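Local atomic coordinates of oligopeptide ABC transporter OppAIV (Borrelia burgdorferi B31, PDB entry 4GL8), a protein that probably binds oligopeptides outside the cytoplasmic membrane and delivers them to an ABC transporter for uptake. Residues 43-47 / 115-119; 58-62 / 203-209. All coordinates share one frame; numbering follows the deposited sequence.

Contact 1 of 2, residues 43-47 / 115-119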
ATOM      1  N   LEU A  43      -6.191  -9.348  -9.441  1.00 20.48           N
ATOM      2  CA  LEU A  43      -5.219 -10.248  -8.855  1.00 20.24           C
ATOM      3  C   LEU A  43      -3.907 -10.336  -9.675  1.00 20.15           C
ATOM      4  O   LEU A  43      -3.090 -11.240  -9.458  1.00 20.64           O
ATOM      5  CB  LEU A  43      -5.863 -11.617  -8.610  1.00 20.85           C
ATOM      6  CG  LEU A  43      -7.000 -11.458  -7.565  1.00 21.64           C
ATOM      7  CD1 LEU A  43      -7.707 -12.778  -7.315  1.00 23.12           C
ATOM      8  CD2 LEU A  43      -6.513 -10.863  -6.249  1.00 21.16           C
ATOM      9  N   ASP A  44      -3.686  -9.347 -10.537  1.00 19.64           N
ATOM     10  CA  ASP A  44      -2.510  -9.290 -11.408  1.00 19.29           C
ATOM     11  C   ASP A  44      -1.481  -8.411 -10.696  1.00 18.49           C
ATOM     12  O   ASP A  44      -1.704  -7.222 -10.517  1.00 17.97           O
ATOM     13  CB  ASP A  44      -2.923  -8.676 -12.742  1.00 19.73           C
ATOM     14  CG  ASP A  44      -1.808  -8.671 -13.774  1.00 20.11           C
ATOM     15  OD1 ASP A  44      -0.622  -8.603 -13.405  1.00 20.11           O
ATOM     16  OD2 ASP A  44      -2.130  -8.723 -14.981  1.00 20.94           O
ATOM     17  N   ALA A  45      -0.371  -9.003 -10.285  1.00 18.25           N
ATOM     18  CA  ALA A  45       0.601  -8.326  -9.424  1.00 18.63           C
ATOM     19  C   ALA A  45       1.179  -7.070 -10.048  1.00 18.53           C
ATOM     20  O   ALA A  45       1.646  -6.169  -9.319  1.00 19.67           O
ATOM     21  CB  ALA A  45       1.743  -9.286  -9.023  1.00 18.37           C
ATOM     22  N   GLN A  46       1.159  -6.997 -11.371  1.00 18.51           N
ATOM     23  CA  GLN A  46       1.781  -5.870 -12.069  1.00 19.07           C
ATOM     24  C   GLN A  46       0.784  -4.738 -12.243  1.00 19.89           C
ATOM     25  O   GLN A  46       1.164  -3.661 -12.688  1.00 19.80           O
ATOM     26  CB  GLN A  46       2.376  -6.318 -13.403  1.00 18.75           C
ATOM     27  CG  GLN A  46       3.484  -7.341 -13.209  1.00 18.62           C
ATOM     28  CD  GLN A  46       4.263  -7.641 -14.480  1.00 19.12           C
ATOM     29  OE1 GLN A  46       3.738  -7.552 -15.589  1.00 18.35           O
ATOM     30  NE2 GLN A  46       5.550  -7.968 -14.313  1.00 19.37           N
ATOM     31  N   LEU A  47      -0.483  -4.987 -11.886  1.00 20.55           N
ATOM     32  CA  LEU A  47      -1.522  -3.961 -11.952  1.00 20.97           C
ATOM     33  C   LEU A  47      -2.046  -3.590 -10.564  1.00 20.37           C
ATOM     34  O   LEU A  47      -2.703  -2.595 -10.425  1.00 21.11           O
ATOM     35  CB  LEU A  47      -2.701  -4.428 -12.818  1.00 21.69           C
ATOM     36  CG  LEU A  47      -2.404  -4.893 -14.246  1.00 23.55           C
ATOM     37  CD1 LEU A  47      -3.663  -5.402 -14.941  1.00 24.55           C
ATOM     38  CD2 LEU A  47      -1.784  -3.788 -15.099  1.00 24.06           C
ATOM     39  N   SER A 115       9.025 -11.128 -17.681  1.00 19.01           N
ATOM     40  CA  SER A 115       8.053 -10.538 -16.789  1.00 18.58           C
ATOM     41  C   SER A 115       8.287  -9.033 -16.578  1.00 18.32           C
ATOM     42  O   SER A 115       7.351  -8.199 -16.709  1.00 18.21           O
ATOM     43  CB  SER A 115       8.076 -11.267 -15.450  1.00 18.66           C
ATOM     44  OG  SER A 115       7.203 -10.627 -14.554  1.00 18.99           O
ATOM     45  N   TYR A 116       9.530  -8.660 -16.287  1.00 18.17           N
ATOM     46  CA  TYR A 116       9.862  -7.235 -16.165  1.00 18.21           C
ATOM     47  C   TYR A 116       9.626  -6.479 -17.434  1.00 18.61           C
ATOM     48  O   TYR A 116       9.147  -5.340 -17.375  1.00 17.84           O
ATOM     49  CB  TYR A 116      11.273  -6.988 -15.650  1.00 18.09           C
ATOM     50  CG  TYR A 116      11.366  -7.253 -14.171  1.00 18.11           C
ATOM     51  CD1 TYR A 116      10.747  -6.411 -13.251  1.00 18.45           C
ATOM     52  CD2 TYR A 116      12.059  -8.340 -13.684  1.00 17.81           C
ATOM     53  CE1 TYR A 116      10.829  -6.660 -11.877  1.00 18.29           C
ATOM     54  CE2 TYR A 116      12.144  -8.585 -12.323  1.00 17.97           C
ATOM     55  CZ  TYR A 116      11.537  -7.746 -11.430  1.00 18.00           C
ATOM     56  OH  TYR A 116      11.641  -8.005 -10.076  1.00 18.89           O
ATOM     57  N   LEU A 117       9.876  -7.117 -18.574  1.00 19.64           N
ATOM     58  CA  LEU A 117       9.564  -6.458 -19.849  1.00 21.25           C
ATOM     59  C   LEU A 117       8.075  -6.106 -20.021  1.00 21.31           C
ATOM     60  O   LEU A 117       7.754  -5.044 -20.550  1.00 22.19           O
ATOM     61  CB  LEU A 117      10.044  -7.278 -21.046  1.00 22.38           C
ATOM     62  CG  LEU A 117      11.546  -7.549 -21.203  1.00 22.91           C
ATOM     63  CD1 LEU A 117      11.728  -8.364 -22.465  1.00 23.94           C
ATOM     64  CD2 LEU A 117      12.390  -6.303 -21.276  1.00 23.49           C
ATOM     65  N   ARG A 118       7.170  -6.981 -19.590  1.00 21.64           N
ATOM     66  CA  ARG A 118       5.727  -6.664 -19.617  1.00 21.25           C
ATOM     67  C   ARG A 118       5.378  -5.412 -18.794  1.00 20.76           C
ATOM     68  O   ARG A 118       4.625  -4.568 -19.282  1.00 20.98           O
ATOM     69  CB  ARG A 118       4.886  -7.859 -19.133  1.00 21.55           C
ATOM     70  CG  ARG A 118       3.395  -7.561 -18.900  1.00 21.30           C
ATOM     71  CD  ARG A 118       2.655  -8.834 -18.498  1.00 20.48           C
ATOM     72  NE  ARG A 118       1.205  -8.687 -18.470  1.00 19.63           N
ATOM     73  CZ  ARG A 118       0.445  -8.576 -17.372  1.00 18.70           C
ATOM     74  NH1 ARG A 118       0.977  -8.562 -16.136  1.00 17.46           N
ATOM     75  NH2 ARG A 118      -0.885  -8.472 -17.507  1.00 18.14           N
ATOM     76  N   ILE A 119       5.871  -5.268 -17.559  1.00 20.08           N
ATOM     77  CA  ILE A 119       5.454  -4.104 -16.771  1.00 20.50           C
ATOM     78  C   ILE A 119       6.057  -2.814 -17.325  1.00 21.38           C
ATOM     79  O   ILE A 119       5.516  -1.742 -17.112  1.00 20.85           O
ATOM     80  CB  ILE A 119       5.721  -4.241 -15.258  1.00 21.12           C
ATOM     81  CG1 ILE A 119       4.988  -3.143 -14.501  1.00 21.13           C
ATOM     82  CG2 ILE A 119       7.220  -4.200 -14.948  1.00 20.99           C
ATOM     83  CD1 ILE A 119       4.996  -3.356 -13.007  1.00 21.30           C
TER
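The Asp44 carboxylate and the Arg118 guanidinium meet edge to edge. Their planes lie only 7° apart, so the two groups form one nearly flat unit. Arg118 grips end-on, one nitrogen to each oxygen. NH2 lies 2.8 Å from Asp44 OD2, and NH1 lies 3.2 Å from Asp44 OD1. Each oxygen uses its syn lone pair, on the side of the other oxygen. Arg118 NH1 also bonds Gln46 OE1 at 3.0 Å, again at the guanidinium edge but tilted from its plane. The Gln46 amide and the guanidinium are turned only 11° from each other. Across one face of the Gln46 amide lies Ile119, with its CB 3.8 Å from Gln46 CD.

Gln46 works at both ends of its amide. Its NE2 donates almost straight to the backbone Ser115 O at 3.0 Å, meeting it from above the carbonyl plane. That oxygen also takes a weak helical bond from Ile119 N. The amide is therefore held at both its oxygen and its nitrogen, which fixes its rotation. Gln46 gets there with a chain extended beyond CG (chi2 -170°). Arg118 is likewise extended from CG to NE and runs from the helix to the loop.

Asp44 OD1 has a second donor, the backbone N of Gln46, at 3.1 Å on its anti side, somewhat out of the carboxylate plane. This Asx turn is consistent with a carboxylate held ready for Arg118. Trp197 NE1 adds a bond to Asp44 OD2.

The contact ties the loop between strand 31-35 and helix 51-57 to the last turn of helix 109-119. Helix 187-193 packs against Arg118 through Met187 and Ile190. Ser115 OG bonds Val185 N, in the approach to that helix.

Contact 2 of 2, residues 58-62 / 203-209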
ATOM      1  N   SER A  58       0.227 -11.895  -2.545  1.00 24.63           N
ATOM      2  CA  SER A  58       1.417 -12.291  -1.835  1.00 25.84           C
ATOM      3  C   SER A  58       1.304 -13.737  -1.314  1.00 25.50           C
ATOM      4  O   SER A  58       2.341 -14.372  -1.079  1.00 26.36           O
ATOM      5  CB  SER A  58       1.739 -11.282  -0.718  1.00 28.30           C
ATOM      6  OG  SER A  58       0.802 -11.435   0.369  1.00 33.71           O
ATOM      7  N   GLN A  59       0.074 -14.284  -1.198  1.00 23.79           N
ATOM      8  CA  GLN A  59      -0.091 -15.681  -0.799  1.00 23.24           C
ATOM      9  C   GLN A  59       0.083 -16.635  -1.965  1.00 23.55           C
ATOM     10  O   GLN A  59       0.130 -17.841  -1.755  1.00 23.62           O
ATOM     11  CB  GLN A  59      -1.445 -15.951  -0.145  1.00 23.56           C
ATOM     12  CG  GLN A  59      -1.890 -14.918   0.866  1.00 22.98           C
ATOM     13  CD  GLN A  59      -0.842 -14.662   1.927  1.00 23.32           C
ATOM     14  OE1 GLN A  59      -0.330 -15.589   2.551  1.00 22.53           O
ATOM     15  NE2 GLN A  59      -0.495 -13.392   2.119  1.00 23.60           N
ATOM     16  N   MET A  60       0.209 -16.096  -3.181  1.00 22.99           N
ATOM     17  CA  MET A  60       0.254 -16.909  -4.363  1.00 23.08           C
ATOM     18  C   MET A  60       1.520 -16.774  -5.161  1.00 22.57           C
ATOM     19  O   MET A  60       1.886 -17.718  -5.805  1.00 22.37           O
ATOM     20  CB  MET A  60      -0.923 -16.601  -5.262  1.00 23.51           C
ATOM     21  CG  MET A  60      -2.238 -16.793  -4.556  1.00 25.37           C
ATOM     22  SD  MET A  60      -3.637 -16.812  -5.667  1.00 26.57           S
ATOM     23  CE  MET A  60      -3.820 -15.081  -6.002  1.00 26.20           C
ATOM     24  N   PHE A  61       2.158 -15.607  -5.132  1.00 22.46           N
ATOM     25  CA  PHE A  61       3.334 -15.321  -5.951  1.00 22.49           C
ATOM     26  C   PHE A  61       4.522 -14.974  -5.069  1.00 22.34           C
ATOM     27  O   PHE A  61       4.491 -14.021  -4.290  1.00 23.20           O
ATOM     28  CB  PHE A  61       3.038 -14.201  -6.967  1.00 21.83           C
ATOM     29  CG  PHE A  61       1.995 -14.584  -7.978  1.00 22.18           C
ATOM     30  CD1 PHE A  61       0.644 -14.420  -7.696  1.00 21.92           C
ATOM     31  CD2 PHE A  61       2.354 -15.185  -9.163  1.00 21.62           C
ATOM     32  CE1 PHE A  61      -0.319 -14.839  -8.605  1.00 22.30           C
ATOM     33  CE2 PHE A  61       1.400 -15.593 -10.072  1.00 22.10           C
ATOM     34  CZ  PHE A  61       0.055 -15.431  -9.790  1.00 21.76           C
ATOM     35  N   LEU A  62       5.562 -15.784  -5.224  1.00 21.60           N
ATOM     36  CA  LEU A  62       6.845 -15.602  -4.573  1.00 20.69           C
ATOM     37  C   LEU A  62       7.671 -14.554  -5.316  1.00 19.24           C
ATOM     38  O   LEU A  62       7.838 -14.638  -6.526  1.00 18.90           O
ATOM     39  CB  LEU A  62       7.569 -16.932  -4.590  1.00 21.89           C
ATOM     40  CG  LEU A  62       8.686 -17.159  -3.598  1.00 23.35           C
ATOM     41  CD1 LEU A  62       8.170 -16.970  -2.165  1.00 23.65           C
ATOM     42  CD2 LEU A  62       9.228 -18.575  -3.830  1.00 23.90           C
ATOM     43  N   MET A 203      -4.920 -19.100 -14.071  1.00 28.38           N
ATOM     44  CA  MET A 203      -3.806 -18.582 -13.284  1.00 27.16           C
ATOM     45  C   MET A 203      -2.865 -19.708 -12.863  1.00 26.35           C
ATOM     46  O   MET A 203      -3.319 -20.724 -12.394  1.00 26.89           O
ATOM     47  CB  MET A 203      -4.308 -17.872 -12.027  1.00 26.51           C
ATOM     48  CG  MET A 203      -3.157 -17.387 -11.182  1.00 25.91           C
ATOM     49  SD  MET A 203      -3.667 -16.450  -9.764  1.00 27.37           S
ATOM     50  CE  MET A 203      -4.117 -14.877 -10.515  1.00 28.00           C
ATOM     51  N   VAL A 204      -1.562 -19.524 -13.027  1.00 25.25           N
ATOM     52  CA  VAL A 204      -0.588 -20.453 -12.462  1.00 24.77           C
ATOM     53  C   VAL A 204       0.304 -19.607 -11.616  1.00 23.40           C
ATOM     54  O   VAL A 204       0.456 -18.426 -11.884  1.00 23.21           O
ATOM     55  CB  VAL A 204       0.247 -21.209 -13.530  1.00 26.77           C
ATOM     56  CG1 VAL A 204      -0.657 -22.056 -14.431  1.00 28.19           C
ATOM     57  CG2 VAL A 204       1.110 -20.246 -14.327  1.00 26.23           C
ATOM     58  N   VAL A 205       0.883 -20.197 -10.576  1.00 23.00           N
ATOM     59  CA  VAL A 205       1.506 -19.406  -9.515  1.00 21.36           C
ATOM     60  C   VAL A 205       2.825 -20.037  -9.089  1.00 22.15           C
ATOM     61  O   VAL A 205       3.101 -21.190  -9.414  1.00 22.98           O
ATOM     62  CB  VAL A 205       0.580 -19.313  -8.267  1.00 20.48           C
ATOM     63  CG1 VAL A 205      -0.853 -18.956  -8.663  1.00 20.51           C
ATOM     64  CG2 VAL A 205       0.584 -20.616  -7.480  1.00 20.39           C
ATOM     65  N   SER A 206       3.594 -19.274  -8.310  1.00 22.24           N
ATOM     66  CA  SER A 206       4.906 -19.680  -7.797  1.00 22.91           C
ATOM     67  C   SER A 206       4.938 -19.883  -6.290  1.00 22.35           C
ATOM     68  O   SER A 206       5.899 -20.420  -5.760  1.00 23.06           O
ATOM     69  CB  SER A 206       5.943 -18.604  -8.158  1.00 22.93           C
ATOM     70  OG  SER A 206       5.503 -17.334  -7.694  1.00 22.24           O
ATOM     71  N   GLY A 207       3.898 -19.452  -5.586  1.00 22.40           N
ATOM     72  CA  GLY A 207       3.921 -19.437  -4.112  1.00 21.62           C
ATOM     73  C   GLY A 207       3.147 -20.590  -3.494  1.00 22.18           C
ATOM     74  O   GLY A 207       2.747 -21.527  -4.188  1.00 22.39           O
ATOM     75  N   PRO A 208       2.915 -20.518  -2.172  1.00 22.49           N
ATOM     76  CA  PRO A 208       2.295 -21.576  -1.346  1.00 22.66           C
ATOM     77  C   PRO A 208       0.872 -21.950  -1.724  1.00 22.54           C
ATOM     78  O   PRO A 208       0.495 -23.095  -1.497  1.00 22.73           O
ATOM     79  CB  PRO A 208       2.309 -21.006   0.074  1.00 22.37           C
ATOM     80  CG  PRO A 208       2.651 -19.566  -0.053  1.00 22.22           C
ATOM     81  CD  PRO A 208       3.259 -19.319  -1.393  1.00 22.22           C
ATOM     82  N   PHE A 209       0.104 -21.001  -2.270  1.00 22.62           N
ATOM     83  CA  PHE A 209      -1.285 -21.245  -2.718  1.00 23.39           C
ATOM     84  C   PHE A 209      -1.585 -20.871  -4.187  1.00 23.67           C
ATOM     85  O   PHE A 209      -1.062 -19.893  -4.726  1.00 22.29           O
ATOM     86  CB  PHE A 209      -2.251 -20.487  -1.809  1.00 23.80           C
ATOM     87  CG  PHE A 209      -2.183 -20.902  -0.362  1.00 23.73           C
ATOM     88  CD1 PHE A 209      -2.790 -22.068   0.060  1.00 24.29           C
ATOM     89  CD2 PHE A 209      -1.497 -20.130   0.569  1.00 22.41           C
ATOM     90  CE1 PHE A 209      -2.723 -22.458   1.394  1.00 24.36           C
ATOM     91  CE2 PHE A 209      -1.446 -20.507   1.901  1.00 22.93           C
ATOM     92  CZ  PHE A 209      -2.048 -21.677   2.316  1.00 23.60           C
TER
HETATM   93  O   HOH W   1       6.752 -15.190  -8.749  1.00 17.65           O
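Phe61 projects its ring into a hollow lined by Met203, Val204 and Val205. Val205 CB sits over one ring face, 4.1 Å above the plane and offset toward the rim. Met203 SD comes to the ring edge instead, 5.0 Å from the Phe61 centroid, in a Met-aromatic contact. The backbone Val204 O approaches Phe61 CE2 obliquely. With chi1 at -64°, CG of Phe61 lies beside its own backbone N, and the ring turns back toward 203-209 although its CB starts away from it.

Met60 fills the next place along. Its chain bends at chi3, and its CE lies 4.0 Å from Met203 SD. The two methionines cross at about a right angle. Met60 CB also touches Val205 CG1, while its CA makes a CH···O contact with Phe209 O.

The backbones come closest at Gly207, whose CA lies 4.5 Å from that of Met60. Met60 O fits between Val205 CB, 3.2 Å away, and Gly207. Gly207 has no side chain, and a CB there would run into Met60 O, which accepts from Gly207 N at 2.7 Å, the donor standing above the carbonyl plane. In this member of the bacterial solute-binding protein 5 family, the loop between helix 51-57 and strand 65-67 lies against the segment leading into strand 209-215.

Gln59 O is the bump at the other end. It rests on the Pro208 ring at CG and CD, lies in plane at the edge of the Phe209 ring, and accepts from Phe209 N. Leu222 of strand 219-224 touches Gln59, Met60 and Phe209.

Ser206 OG lies beside the backbone of Leu62 and accepts from Leu62 N at 2.9 Å. It reaches that point because chi1 (54°) sets OG between its own N and carbonyl carbon. Ser206 OG in turn donates to a water.

Both contacts are buried, and they lie on the same side of the chain's centre, with centres about 14 Å apart. They touch where Leu43 O packs on Met203 CE. Helix 51-57 joins them along the chain: 43-47 leads into it and 58-62 follows it. Contact 1 sets a loop against a helix, and contact 2 sets two loops against each other. Their chemistry differs accordingly. Contact 1 is a small charged and polar network, made mainly by side-chain ends. Contact 2 buries more surface, 485 against 296 Å², and combines backbone hydrogen bonds with methionine, valine and phenylalanine packing.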